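Local coordinates for Hit-like protein involved in cell-cycle regulation (Bartonella henselae, PDB 3LB5), which probably binds nucleotides and may hydrolyse nucleoside phosphoramidates, as other histidine triad (HINT-like) proteins of the HIT family do, and may take part in cell-cycle regulation, at residues K71-A79 with V109-S117; V87-V98 with L124-M132. All blocks are in the same frame, centred on the assembly; numbering follows the deposited sequence.

Overall arrangement
Within the HIT domain the chain runs from strand 65-69 into loop 71-79, then through helix 81-101, strand 106-113 and the loop after it to strand 126-131. Contact 1 joins loop 71-79 to the far end of strand 106-113 and so closes a loop that contains the whole helix. Contact 2 lays that helix, at 87-98, against strand 126-131. The segments alternate along the chain, so the two closures cross rather than nest. Their centres lie about 15 Å apart, and they meet where Ser73 and Met110 bond through their backbones to Leu124 and His127. Both contacts also touch the second subunit.

Contact 1. Residues K71-A79 with V109-S117; sequences KGSRNLLDA and VMQFNEAAS
The loop between strand 65-69 and helix 81-101 of the HIT domain closes here on the end of strand 106-113, through a salt bridge and a small cluster of amides. Arg74 grips Glu114 end-on with two nitrogens: NH1 reaches OE2 at 2.8 Å and NH2 reaches OE1 at 3.0 Å. Both carboxylate oxygens use their syn lone pairs, and the guanidinium and carboxylate planes lie only 14° apart. Bends in both side chains, at chi3 of Arg74 (65°) and chi2 of Glu114, bring the charged ends together. Glu114 OE2 takes a second hydrogen bond from Asn75 ND2 (2.9 Å), which comes from above the carboxylate plane, the amide standing nearly perpendicular to it.

The oxygen of the same amide, Asn75 OD1, accepts from Leu77 N at 3.0 Å, an Asx turn that helps fix the rotation of the Asn75 side chain. Toward Leu76, Asn113 OD1 receives the backbone N of that residue at 2.9 Å, almost in line with its C=O bond, and also Gln111 NE2 at 2.9 Å, which lies above the carbonyl plane. Asn113 ND2 returns a bond to Gln111 OE1, so the two amides hold each other in a reciprocal pair. Leu76 CB packs on this pair, 3.5 Å from Gln111 OE1. Within the loop, Asp78 receives the backbone N of Arg74 on OD2 and that of Asn75 on OD1.

Asn113 ND2 also bonds to Ile107 O of the second subunit, and Leu76 O accepts from Gln92 NE2 of that subunit. Strand 106-113 pairs antiparallel with a strand of the same neighbour, so the contact fastens a loop beside the continuous intersubunit sheet characteristic of HINT-type HIT dimers.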
loop_
_atom_site.group_PDB
_atom_site.type_symbol
_atom_site.label_atom_id
_atom_site.label_comp_id
_atom_site.label_asym_id
_atom_site.label_seq_id
_atom_site.Cartn_x
_atom_site.Cartn_y
_atom_site.Cartn_z
ATOM N N LYS B 71 2.289 -5.201 -16.652
ATOM C CA LYS B 71 1.763 -4.124 -17.477
ATOM C C LYS B 71 2.201 -2.775 -16.919
ATOM O O LYS B 71 1.976 -2.491 -15.746
ATOM C CB LYS B 71 0.245 -4.209 -17.641
ATOM C CG LYS B 71 -0.352 -3.102 -18.557
ATOM C CD LYS B 71 -1.872 -3.264 -18.711
ATOM C CE LYS B 71 -2.406 -2.402 -19.840
ATOM N NZ LYS B 71 -2.296 -0.935 -19.507
ATOM N N GLY B 72 2.814 -1.959 -17.781
ATOM C CA GLY B 72 3.416 -0.690 -17.383
ATOM C C GLY B 72 2.446 0.418 -16.970
ATOM O O GLY B 72 1.454 0.678 -17.642
ATOM N N SER B 73 2.719 1.042 -15.828
ATOM C CA SER B 73 2.164 2.359 -15.503
ATOM C C SER B 73 3.195 3.027 -14.616
ATOM O O SER B 73 4.004 2.341 -13.988
ATOM C CB SER B 73 0.783 2.280 -14.814
ATOM O OG SER B 73 0.843 1.671 -13.540
ATOM N N ARG B 74 3.200 4.355 -14.580
ATOM C CA ARG B 74 4.167 5.077 -13.739
ATOM C C ARG B 74 3.968 4.765 -12.256
ATOM O O ARG B 74 4.937 4.680 -11.497
ATOM C CB ARG B 74 4.035 6.590 -13.950
ATOM C CG ARG B 74 4.471 7.042 -15.367
ATOM C CD ARG B 74 4.399 8.526 -15.557
ATOM N NE ARG B 74 5.323 9.276 -14.718
ATOM C CZ ARG B 74 5.011 9.895 -13.579
ATOM N NH1 ARG B 74 3.768 9.854 -13.085
ATOM N NH2 ARG B 74 5.961 10.572 -12.925
ATOM N N ASN B 75 2.706 4.652 -11.847
ATOM C CA ASN B 75 2.378 4.438 -10.430
ATOM C C ASN B 75 0.921 4.017 -10.283
ATOM O O ASN B 75 0.343 3.486 -11.236
ATOM C CB ASN B 75 2.772 5.662 -9.562
ATOM C CG ASN B 75 2.100 6.952 -9.994
ATOM O OD1 ASN B 75 0.949 6.968 -10.410
ATOM N ND2 ASN B 75 2.808 8.057 -9.836
ATOM N N LEU B 76 0.321 4.220 -9.106
ATOM C CA LEU B 76 -1.060 3.766 -8.871
ATOM C C LEU B 76 -2.098 4.591 -9.624
ATOM O O LEU B 76 -3.149 4.077 -10.044
ATOM C CB LEU B 76 -1.386 3.820 -7.360
ATOM C CG LEU B 76 -2.701 3.147 -6.937
ATOM C CD1 LEU B 76 -2.502 1.673 -6.943
ATOM C CD2 LEU B 76 -3.117 3.595 -5.562
ATOM N N LEU B 77 -1.809 5.878 -9.749
ATOM C CA LEU B 77 -2.721 6.883 -10.312
ATOM C C LEU B 77 -3.048 6.644 -11.792
ATOM O O LEU B 77 -4.182 6.871 -12.214
ATOM C CB LEU B 77 -2.122 8.283 -10.135
ATOM C CG LEU B 77 -1.653 8.682 -8.721
ATOM C CD1 LEU B 77 -0.744 9.904 -8.799
ATOM C CD2 LEU B 77 -2.841 8.975 -7.835
ATOM N N ASP B 78 -2.065 6.178 -12.564
ATOM C CA ASP B 78 -2.272 5.942 -14.010
ATOM C C ASP B 78 -2.443 4.466 -14.387
ATOM O O ASP B 78 -2.575 4.146 -15.565
ATOM C CB ASP B 78 -1.139 6.575 -14.842
ATOM C CG ASP B 78 0.227 5.953 -14.558
ATOM O OD1 ASP B 78 0.449 5.474 -13.437
ATOM O OD2 ASP B 78 1.100 5.965 -15.450
ATOM N N ALA B 79 -2.428 3.568 -13.397
ATOM C CA ALA B 79 -2.628 2.136 -13.669
ATOM C C ALA B 79 -4.064 1.879 -14.112
ATOM O O ALA B 79 -4.978 2.583 -13.676
ATOM C CB ALA B 79 -2.322 1.325 -12.422
ATOM N N VAL B 109 3.323 -2.536 4.271
ATOM C CA VAL B 109 3.127 -2.420 2.833
ATOM C C VAL B 109 3.152 -0.940 2.509
ATOM O O VAL B 109 2.446 -0.157 3.138
ATOM C CB VAL B 109 1.773 -3.037 2.403
ATOM C CG1 VAL B 109 1.482 -2.799 0.915
ATOM C CG2 VAL B 109 1.734 -4.531 2.796
ATOM N N MET B 110 3.963 -0.545 1.529
ATOM C CA MET B 110 3.986 0.858 1.119
ATOM C C MET B 110 3.904 0.979 -0.382
ATOM O O MET B 110 4.398 0.113 -1.117
ATOM C CB MET B 110 5.264 1.563 1.596
ATOM C CG MET B 110 5.502 1.424 3.079
ATOM S SD MET B 110 6.842 2.488 3.596
ATOM C CE MET B 110 8.301 1.730 2.897
ATOM N N GLN B 111 3.312 2.068 -0.845
ATOM C CA GLN B 111 3.251 2.305 -2.273
ATOM C C GLN B 111 3.381 3.817 -2.508
ATOM O O GLN B 111 2.613 4.610 -1.946
ATOM C CB GLN B 111 1.972 1.715 -2.869
ATOM C CG GLN B 111 1.949 1.740 -4.436
ATOM C CD GLN B 111 1.439 3.051 -4.989
ATOM O OE1 GLN B 111 0.502 3.637 -4.451
ATOM N NE2 GLN B 111 2.078 3.545 -6.045
ATOM N N PHE B 112 4.380 4.188 -3.300
ATOM C CA PHE B 112 4.743 5.605 -3.494
ATOM C C PHE B 112 4.410 6.173 -4.855
ATOM O O PHE B 112 4.752 5.588 -5.891
ATOM C CB PHE B 112 6.225 5.852 -3.189
ATOM C CG PHE B 112 6.655 5.380 -1.819
ATOM C CD1 PHE B 112 5.893 5.671 -0.690
ATOM C CD2 PHE B 112 7.819 4.647 -1.670
ATOM C CE1 PHE B 112 6.285 5.233 0.576
ATOM C CE2 PHE B 112 8.229 4.198 -0.401
ATOM C CZ PHE B 112 7.452 4.495 0.723
ATOM N N ASN B 113 3.725 7.313 -4.846
ATOM C CA ASN B 113 3.356 8.013 -6.064
ATOM C C ASN B 113 4.002 9.392 -6.161
ATOM O O ASN B 113 3.611 10.307 -5.455
ATOM C CB ASN B 113 1.832 8.150 -6.167
ATOM C CG ASN B 113 1.135 6.821 -6.046
ATOM O OD1 ASN B 113 1.047 6.076 -7.022
ATOM N ND2 ASN B 113 0.675 6.490 -4.842
ATOM N N GLU B 114 4.969 9.510 -7.071
ATOM C CA GLU B 114 5.685 10.755 -7.402
ATOM C C GLU B 114 6.882 11.030 -6.491
ATOM O O GLU B 114 7.007 10.431 -5.417
ATOM C CB GLU B 114 4.762 11.989 -7.518
ATOM C CG GLU B 114 3.542 11.826 -8.468
ATOM C CD GLU B 114 3.912 11.461 -9.896
ATOM O OE1 GLU B 114 5.037 11.793 -10.336
ATOM O OE2 GLU B 114 3.067 10.845 -10.587
ATOM N N ALA B 115 7.748 11.926 -6.966
ATOM C CA ALA B 115 8.934 12.407 -6.246
ATOM C C ALA B 115 8.645 12.808 -4.807
ATOM O O ALA B 115 9.386 12.436 -3.899
ATOM C CB ALA B 115 9.573 13.585 -6.994
ATOM N N ALA B 116 7.574 13.566 -4.603
ATOM C CA ALA B 116 7.231 14.036 -3.257
ATOM C C ALA B 116 6.839 12.904 -2.294
ATOM O O ALA B 116 6.896 13.090 -1.083
ATOM C CB ALA B 116 6.144 15.119 -3.316
ATOM N N SER B 117 6.443 11.748 -2.830
ATOM C CA SER B 117 6.262 10.532 -2.022
ATOM C C SER B 117 7.504 9.628 -2.036
ATOM O O SER B 117 7.438 8.453 -1.636
ATOM C CB SER B 117 5.023 9.745 -2.496
ATOM O OG SER B 117 4.766 8.616 -1.652
#

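Contact 2. Residues V87-V98 with L124-M132; sequences VIKAVQKIAKAV and LHFHIIPRM
Phe126 lies under two valines of helix 81-101, its ring overlapped obliquely by their methyls. Val91 CG2 makes an off-centre CH-pi contact, 4.2 Å from the ring centroid and 30° off its normal, while Val87 CG1 approaches along the CD2-CE2 side, 3.6 Å from Phe126 CE2. With Val87 CG1 anti to the backbone N (chi1 168°), this methyl is the branch that meets the ring. Ile88 CD1 adds a looser touch at Phe126 CE1.

Helix segment 87-98 runs nearly along strand 126-131, 21° between their directions and 8.6 Å between their axes, as one layer on the antiparallel sheet of the HIT fold. Ile128 fills the middle of the interface: Ile94 CG2 approaches its CB, CG1 and CD1, crossing it at about a right angle, and its own CG2 presses against the backbone of Ala95, 3.7 Å from CA. Further along, Val98 CG1 rests on the Pro130 ring, 3.7 Å from CG.

On the reverse side of the strand, His125 and His127 point away from the helix; with His123 they make up the histidine triad, which in relatives lines the nucleotide site. His127 ND1 is hydrogen-bonded to His64 NE2.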
loop_
_atom_site.group_PDB
_atom_site.type_symbol
_atom_site.label_atom_id
_atom_site.label_comp_id
_atom_site.label_asym_id
_atom_site.label_seq_id
_atom_site.Cartn_x
_atom_site.Cartn_y
_atom_site.Cartn_z
ATOM N N VAL B 87 -2.366 -7.522 -8.857
ATOM C CA VAL B 87 -1.287 -6.913 -8.045
ATOM C C VAL B 87 -1.572 -7.073 -6.552
ATOM O O VAL B 87 -0.733 -7.568 -5.811
ATOM C CB VAL B 87 -1.005 -5.437 -8.425
ATOM C CG1 VAL B 87 -0.088 -4.725 -7.378
ATOM C CG2 VAL B 87 -0.330 -5.381 -9.847
ATOM N N ILE B 88 -2.769 -6.685 -6.125
ATOM C CA ILE B 88 -3.081 -6.706 -4.701
ATOM C C ILE B 88 -3.168 -8.144 -4.177
ATOM O O ILE B 88 -2.769 -8.413 -3.041
ATOM C CB ILE B 88 -4.356 -5.877 -4.362
ATOM C CG1 ILE B 88 -4.355 -5.507 -2.870
ATOM C CG2 ILE B 88 -5.649 -6.628 -4.722
ATOM C CD1 ILE B 88 -3.163 -4.679 -2.435
ATOM N N LYS B 89 -3.678 -9.064 -4.994
ATOM C CA LYS B 89 -3.673 -10.483 -4.635
ATOM C C LYS B 89 -2.256 -10.976 -4.333
ATOM O O LYS B 89 -2.022 -11.689 -3.344
ATOM C CB LYS B 89 -4.334 -11.320 -5.731
ATOM C CG LYS B 89 -4.030 -12.818 -5.671
ATOM C CD LYS B 89 -5.065 -13.656 -6.435
ATOM C CE LYS B 89 -4.917 -13.481 -7.942
ATOM N NZ LYS B 89 -5.843 -14.414 -8.677
ATOM N N ALA B 90 -1.313 -10.598 -5.196
ATOM C CA ALA B 90 0.073 -11.009 -5.048
ATOM C C ALA B 90 0.722 -10.279 -3.857
ATOM O O ALA B 90 1.524 -10.857 -3.125
ATOM C CB ALA B 90 0.823 -10.733 -6.356
ATOM N N VAL B 91 0.371 -9.009 -3.653
ATOM C CA VAL B 91 0.821 -8.283 -2.442
ATOM C C VAL B 91 0.374 -9.030 -1.152
ATOM O O VAL B 91 1.143 -9.129 -0.195
ATOM C CB VAL B 91 0.282 -6.839 -2.421
ATOM C CG1 VAL B 91 0.544 -6.128 -1.073
ATOM C CG2 VAL B 91 0.883 -6.017 -3.573
ATOM N N GLN B 92 -0.859 -9.525 -1.122
ATOM C CA GLN B 92 -1.328 -10.278 0.043
ATOM C C GLN B 92 -0.575 -11.599 0.170
ATOM O O GLN B 92 -0.132 -11.976 1.257
ATOM C CB GLN B 92 -2.832 -10.528 -0.014
ATOM C CG GLN B 92 -3.299 -11.470 1.085
ATOM C CD GLN B 92 -4.738 -11.875 0.942
ATOM O OE1 GLN B 92 -5.167 -12.385 -0.109
ATOM N NE2 GLN B 92 -5.506 -11.667 2.007
ATOM N N LYS B 93 -0.420 -12.295 -0.951
ATOM C CA LYS B 93 0.280 -13.582 -0.965
ATOM C C LYS B 93 1.723 -13.414 -0.486
ATOM O O LYS B 93 2.209 -14.218 0.298
ATOM C CB LYS B 93 0.240 -14.189 -2.366
ATOM C CG LYS B 93 0.638 -15.662 -2.453
ATOM C CD LYS B 93 0.678 -16.086 -3.939
ATOM C CE LYS B 93 0.990 -17.566 -4.105
ATOM N NZ LYS B 93 -0.024 -18.478 -3.493
ATOM N N ILE B 94 2.395 -12.366 -0.964
ATOM C CA ILE B 94 3.780 -12.074 -0.560
ATOM C C ILE B 94 3.891 -11.610 0.893
ATOM O O ILE B 94 4.847 -11.974 1.567
ATOM C CB ILE B 94 4.481 -11.058 -1.534
ATOM C CG1 ILE B 94 4.707 -11.693 -2.910
ATOM C CG2 ILE B 94 5.798 -10.500 -0.978
ATOM C CD1 ILE B 94 5.486 -12.985 -2.955
ATOM N N ALA B 95 2.935 -10.803 1.364
ATOM C CA ALA B 95 2.940 -10.313 2.745
ATOM C C ALA B 95 2.955 -11.515 3.699
ATOM O O ALA B 95 3.748 -11.576 4.620
ATOM C CB ALA B 95 1.710 -9.446 3.012
ATOM N N LYS B 96 2.085 -12.476 3.425
ATOM C CA LYS B 96 1.998 -13.713 4.193
ATOM C C LYS B 96 3.244 -14.602 4.109
ATOM O O LYS B 96 3.686 -15.138 5.126
ATOM C CB LYS B 96 0.748 -14.504 3.781
ATOM C CG LYS B 96 -0.551 -13.832 4.236
ATOM C CD LYS B 96 -1.787 -14.555 3.733
ATOM C CE LYS B 96 -2.162 -15.751 4.611
ATOM N NZ LYS B 96 -2.383 -15.401 6.073
ATOM N N ALA B 97 3.797 -14.776 2.909
ATOM C CA ALA B 97 5.003 -15.599 2.744
ATOM C C ALA B 97 6.221 -14.973 3.426
ATOM O O ALA B 97 6.998 -15.676 4.054
ATOM C CB ALA B 97 5.289 -15.847 1.292
ATOM N N VAL B 98 6.386 -13.657 3.270
ATOM C CA VAL B 98 7.493 -12.924 3.895
ATOM C C VAL B 98 7.421 -12.999 5.432
ATOM O O VAL B 98 8.436 -13.217 6.094
ATOM C CB VAL B 98 7.576 -11.425 3.366
ATOM C CG1 VAL B 98 8.619 -10.586 4.158
ATOM C CG2 VAL B 98 7.918 -11.404 1.894
ATOM N N LEU B 124 4.886 1.174 -11.347
ATOM C CA LEU B 124 4.082 0.791 -10.167
ATOM C C LEU B 124 4.763 -0.330 -9.375
ATOM O O LEU B 124 5.050 -1.368 -9.916
ATOM C CB LEU B 124 2.647 0.373 -10.561
ATOM C CG LEU B 124 1.678 -0.060 -9.432
ATOM C CD1 LEU B 124 1.533 0.991 -8.308
ATOM C CD2 LEU B 124 0.317 -0.424 -10.016
ATOM N N HIS B 125 5.085 -0.083 -8.113
ATOM C CA HIS B 125 5.567 -1.145 -7.248
ATOM C C HIS B 125 5.063 -0.989 -5.822
ATOM O O HIS B 125 5.018 0.129 -5.299
ATOM C CB HIS B 125 7.101 -1.252 -7.270
ATOM C CG HIS B 125 7.820 0.003 -6.856
ATOM N ND1 HIS B 125 7.815 1.146 -7.625
ATOM C CD2 HIS B 125 8.609 0.274 -5.783
ATOM C CE1 HIS B 125 8.546 2.083 -7.032
ATOM N NE2 HIS B 125 9.052 1.575 -5.920
ATOM N N PHE B 126 4.700 -2.116 -5.199
ATOM C CA PHE B 126 4.418 -2.181 -3.753
ATOM C C PHE B 126 5.633 -2.733 -3.005
ATOM O O PHE B 126 6.258 -3.708 -3.439
ATOM C CB PHE B 126 3.199 -3.065 -3.467
ATOM C CG PHE B 126 1.883 -2.426 -3.828
ATOM C CD1 PHE B 126 1.012 -2.015 -2.832
ATOM C CD2 PHE B 126 1.502 -2.270 -5.167
ATOM C CE1 PHE B 126 -0.213 -1.416 -3.162
ATOM C CE2 PHE B 126 0.268 -1.684 -5.511
ATOM C CZ PHE B 126 -0.588 -1.256 -4.496
ATOM N N HIS B 127 5.995 -2.067 -1.914
ATOM C CA HIS B 127 6.982 -2.575 -0.965
ATOM C C HIS B 127 6.326 -3.508 0.051
ATOM O O HIS B 127 5.297 -3.154 0.672
ATOM C CB HIS B 127 7.615 -1.412 -0.176
ATOM C CG HIS B 127 8.388 -0.466 -1.015
ATOM N ND1 HIS B 127 9.717 -0.678 -1.329
ATOM C CD2 HIS B 127 8.048 0.719 -1.575
ATOM C CE1 HIS B 127 10.156 0.329 -2.069
ATOM N NE2 HIS B 127 9.165 1.192 -2.227
ATOM N N ILE B 128 6.924 -4.687 0.244
ATOM C CA ILE B 128 6.503 -5.594 1.325
ATOM C C ILE B 128 7.675 -5.789 2.298
ATOM O O ILE B 128 8.682 -6.432 1.972
ATOM C CB ILE B 128 5.967 -6.956 0.825
ATOM C CG1 ILE B 128 4.700 -6.783 -0.025
ATOM C CG2 ILE B 128 5.548 -7.823 2.010
ATOM C CD1 ILE B 128 4.930 -6.639 -1.472
ATOM N N ILE B 129 7.543 -5.184 3.476
ATOM C CA ILE B 129 8.653 -5.093 4.422
ATOM C C ILE B 129 8.339 -5.794 5.741
ATOM O O ILE B 129 7.426 -5.383 6.475
ATOM C CB ILE B 129 9.080 -3.613 4.682
ATOM C CG1 ILE B 129 9.211 -2.830 3.363
ATOM C CG2 ILE B 129 10.365 -3.551 5.550
ATOM C CD1 ILE B 129 9.456 -1.341 3.548
ATOM N N PRO B 130 9.116 -6.841 6.071
ATOM C CA PRO B 130 8.957 -7.428 7.393
ATOM C C PRO B 130 9.452 -6.525 8.531
ATOM O O PRO B 130 10.479 -5.824 8.411
ATOM C CB PRO B 130 9.791 -8.713 7.315
ATOM C CG PRO B 130 10.817 -8.458 6.277
ATOM C CD PRO B 130 10.285 -7.387 5.346
ATOM N N ARG B 131 8.699 -6.532 9.626
ATOM C CA ARG B 131 9.032 -5.725 10.795
ATOM C C ARG B 131 9.297 -6.643 11.965
ATOM O O ARG B 131 8.743 -7.735 12.039
ATOM C CB ARG B 131 7.878 -4.782 11.145
ATOM C CG ARG B 131 7.476 -3.862 9.984
ATOM C CD ARG B 131 8.659 -3.015 9.564
ATOM N NE ARG B 131 9.049 -2.122 10.647
ATOM C CZ ARG B 131 8.549 -0.899 10.806
ATOM N NH1 ARG B 131 7.644 -0.428 9.937
ATOM N NH2 ARG B 131 8.959 -0.144 11.810
ATOM N N MET B 132 10.178 -6.204 12.850
ATOM C CA MET B 132 10.404 -6.900 14.117
ATOM C C MET B 132 10.149 -5.900 15.205
ATOM O O MET B 132 10.464 -4.715 15.052
ATOM C CB MET B 132 11.839 -7.417 14.219
ATOM C CG MET B 132 12.225 -8.439 13.154
ATOM S SD MET B 132 11.236 -9.949 13.222
ATOM C CE MET B 132 12.098 -10.962 12.017
#